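Local coordinates for protein endo-1,4-beta-xylanase (Bacteroides thetaiotaomicron VPI-5482, PDB 3KST) that probably hydrolyses glycosidic bonds in xylan-type plant polysaccharides, as a calcium-binding glycoside hydrolase of family 43, at residues S206-V217 and L246-P254. Numbering follows the deposited sequence.
Sequences SANHYENKGYGV and LVGTGHGAP. With CA (calcium ion), chain C.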
# COMPACT_ATOMS: atom_id res chain seq x y z
N SER A 206 7.07 -5.62 1.52
CA SER A 206 8.15 -5.07 2.35
C SER A 206 8.54 -6.03 3.48
O SER A 206 7.70 -6.77 3.98
CB SER A 206 7.75 -3.71 2.93
OG SER A 206 7.39 -2.77 1.93
N ALA A 207 9.82 -6.05 3.86
CA ALA A 207 10.31 -6.85 4.99
C ALA A 207 11.12 -6.01 5.97
O ALA A 207 11.68 -4.96 5.59
CB ALA A 207 11.10 -8.11 4.50
N ASN A 208 11.14 -6.50 7.22
CA ASN A 208 11.75 -5.91 8.42
C ASN A 208 10.83 -4.96 9.12
O ASN A 208 9.85 -4.48 8.52
CB ASN A 208 13.10 -5.23 8.16
CG ASN A 208 14.09 -6.18 7.63
OD1 ASN A 208 14.50 -7.10 8.34
ND2 ASN A 208 14.46 -6.01 6.36
N HIS A 209 11.07 -4.77 10.43
CA HIS A 209 10.34 -3.75 11.19
C HIS A 209 10.58 -2.41 10.46
O HIS A 209 11.72 -2.11 10.09
CB HIS A 209 10.90 -3.65 12.61
CG HIS A 209 10.00 -2.93 13.56
ND1 HIS A 209 9.77 -1.58 13.50
CD2 HIS A 209 9.30 -3.38 14.64
CE1 HIS A 209 8.95 -1.22 14.47
NE2 HIS A 209 8.67 -2.29 15.19
N TYR A 210 9.54 -1.62 10.26
CA TYR A 210 9.65 -0.33 9.51
C TYR A 210 10.70 0.63 10.10
O TYR A 210 11.25 1.47 9.38
CB TYR A 210 8.28 0.36 9.35
CG TYR A 210 7.77 1.10 10.55
CD1 TYR A 210 8.17 2.44 10.80
CD2 TYR A 210 6.90 0.50 11.45
CE1 TYR A 210 7.70 3.15 11.93
CE2 TYR A 210 6.43 1.20 12.60
CZ TYR A 210 6.83 2.52 12.81
OH TYR A 210 6.35 3.19 13.91
N GLU A 211 10.93 0.53 11.41
CA GLU A 211 11.93 1.34 12.10
C GLU A 211 13.37 1.06 11.69
O GLU A 211 14.23 1.88 11.95
CB GLU A 211 11.77 1.22 13.61
CG GLU A 211 10.48 1.89 14.11
CD GLU A 211 10.33 1.91 15.62
OE1 GLU A 211 11.16 1.28 16.35
OE2 GLU A 211 9.38 2.58 16.08
N ASN A 212 13.63 -0.09 11.08
CA ASN A 212 14.99 -0.42 10.65
C ASN A 212 15.37 0.36 9.41
O ASN A 212 14.57 0.47 8.48
CB ASN A 212 15.12 -1.92 10.35
CG ASN A 212 16.56 -2.38 10.41
OD1 ASN A 212 17.22 -2.44 9.40
ND2 ASN A 212 17.05 -2.67 11.61
N LYS A 213 16.61 0.87 9.35
CA LYS A 213 17.07 1.56 8.12
C LYS A 213 17.06 0.67 6.88
O LYS A 213 17.05 1.18 5.77
CB LYS A 213 18.48 2.19 8.28
CG LYS A 213 18.50 3.31 9.25
CD LYS A 213 19.92 3.73 9.53
CE LYS A 213 19.98 4.88 10.48
NZ LYS A 213 21.38 5.11 10.89
N GLY A 214 17.12 -0.66 7.11
CA GLY A 214 17.06 -1.70 6.12
C GLY A 214 15.69 -2.22 5.74
O GLY A 214 15.59 -3.26 5.02
N TYR A 215 14.62 -1.52 6.19
CA TYR A 215 13.27 -1.77 5.64
C TYR A 215 13.45 -1.74 4.12
O TYR A 215 14.14 -0.83 3.58
CB TYR A 215 12.29 -0.67 6.05
CG TYR A 215 10.80 -0.99 5.98
CD1 TYR A 215 10.26 -2.14 6.56
CD2 TYR A 215 9.90 -0.05 5.47
CE1 TYR A 215 8.86 -2.39 6.55
CE2 TYR A 215 8.51 -0.30 5.45
CZ TYR A 215 8.01 -1.47 5.99
OH TYR A 215 6.67 -1.70 5.98
N GLY A 216 12.87 -2.72 3.43
CA GLY A 216 13.03 -2.82 1.99
C GLY A 216 11.93 -3.57 1.29
O GLY A 216 11.13 -4.24 1.92
N VAL A 217 11.90 -3.42 -0.03
CA VAL A 217 10.89 -4.02 -0.89
C VAL A 217 11.44 -5.14 -1.74
O VAL A 217 12.52 -5.02 -2.35
CB VAL A 217 10.29 -2.95 -1.83
CG1 VAL A 217 9.23 -3.58 -2.79
CG2 VAL A 217 9.68 -1.79 -0.99
N LEU A 246 18.10 8.29 1.19
CA LEU A 246 16.87 7.95 1.93
C LEU A 246 17.04 6.52 2.43
O LEU A 246 17.62 5.71 1.72
CB LEU A 246 15.60 8.05 1.07
CG LEU A 246 15.26 9.49 0.63
CD1 LEU A 246 14.18 9.48 -0.44
CD2 LEU A 246 14.88 10.38 1.82
N VAL A 247 16.65 6.30 3.68
CA VAL A 247 16.71 4.96 4.33
C VAL A 247 15.33 4.62 4.91
O VAL A 247 14.45 5.49 4.94
CB VAL A 247 17.78 4.87 5.44
CG1 VAL A 247 19.19 5.15 4.84
CG2 VAL A 247 17.45 5.77 6.64
N GLY A 248 15.15 3.39 5.38
CA GLY A 248 13.83 2.94 5.86
C GLY A 248 12.78 2.96 4.74
O GLY A 248 11.60 3.27 4.99
N THR A 249 13.20 2.62 3.50
CA THR A 249 12.39 2.68 2.30
C THR A 249 11.46 1.49 2.13
O THR A 249 11.91 0.36 1.92
CB THR A 249 13.24 2.84 1.01
OG1 THR A 249 14.07 1.70 0.82
CG2 THR A 249 14.05 4.16 1.03
N GLY A 250 10.16 1.74 2.21
CA GLY A 250 9.20 0.64 2.06
C GLY A 250 7.74 1.00 2.12
O GLY A 250 7.38 2.20 2.04
N HIS A 251 6.92 -0.06 2.24
CA HIS A 251 5.45 -0.04 2.19
C HIS A 251 4.97 0.90 1.13
O HIS A 251 4.47 2.00 1.40
CB HIS A 251 4.76 0.25 3.53
CG HIS A 251 3.30 -0.12 3.52
ND1 HIS A 251 2.71 -0.75 4.59
CD2 HIS A 251 2.36 -0.05 2.55
CE1 HIS A 251 1.44 -0.99 4.30
NE2 HIS A 251 1.20 -0.60 3.06
N GLY A 252 5.10 0.43 -0.10
CA GLY A 252 4.73 1.24 -1.25
C GLY A 252 3.63 0.65 -2.09
O GLY A 252 2.97 -0.32 -1.70
N ALA A 253 3.47 1.21 -3.28
CA ALA A 253 2.44 0.76 -4.22
C ALA A 253 2.83 1.12 -5.65
O ALA A 253 3.37 2.24 -5.88
CB ALA A 253 1.11 1.40 -3.86
N PRO A 254 2.61 0.18 -6.61
CA PRO A 254 2.85 0.50 -8.02
C PRO A 254 1.64 1.19 -8.62
O PRO A 254 0.51 0.90 -8.23
CB PRO A 254 3.08 -0.87 -8.67
CG PRO A 254 2.79 -1.91 -7.64
CD PRO A 254 2.24 -1.24 -6.44
CA CA C . -0.51 -0.84 1.09
O HOH W 1 5.45 -2.86 0.19
O HOH W 2 10.17 2.91 7.18
O HOH W 3 15.91 1.12 3.20
O HOH W 4 0.71 0.81 -0.28
O HOH W 5 1.46 -1.95 -0.19
O HOH W 6 -1.26 1.40 2.06
O HOH W 7 -2.37 -1.34 2.67
O HOH W 8 -0.44 -3.34 1.65
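Tyr215 lays its ring on Gly250, which has no side chain: CD2 sits 3.5 Å from Gly250 CA, where a beta-carbon would run into the ring. With CG anti to the backbone N (chi1 -160°), the phenol reaches along the start of strand 250-256, past Gly250, until OH comes 3.7 Å from His251 CB. There the hydroxyl is hydrogen-bonded to Glu190, the predicted proton donor. Ser206 OG accepts the His251 N-H at 2.8 Å, a moderately bent bond (147°), and is also bonded to a water 2.6 Å away. Two neighbouring strands of one antiparallel sheet, joined by the turns of 208-215, meet the first strand of the next blade in the five-bladed beta-propeller of family 43. From that strand His251 turns its ring edge to the axial calcium, which NE2 binds at 2.6 Å; Glu83 and five waters complete the shell. A phenylalanine in place of Tyr215 would probably leave the Glu190 carboxylate without its phenol partner and less firmly oriented. Farther out, Gly248 N donates to Lys213 O at 2.9 Å from above the carbonyl plane, while Lys213 CG packs alongside Val247 CG2. The carbonyl oxygens of Tyr215 and Thr249, both acceptors, approach to 3.0 Å; one water donates to both Tyr215 O and Lys213 O and accepts from Thr249 N.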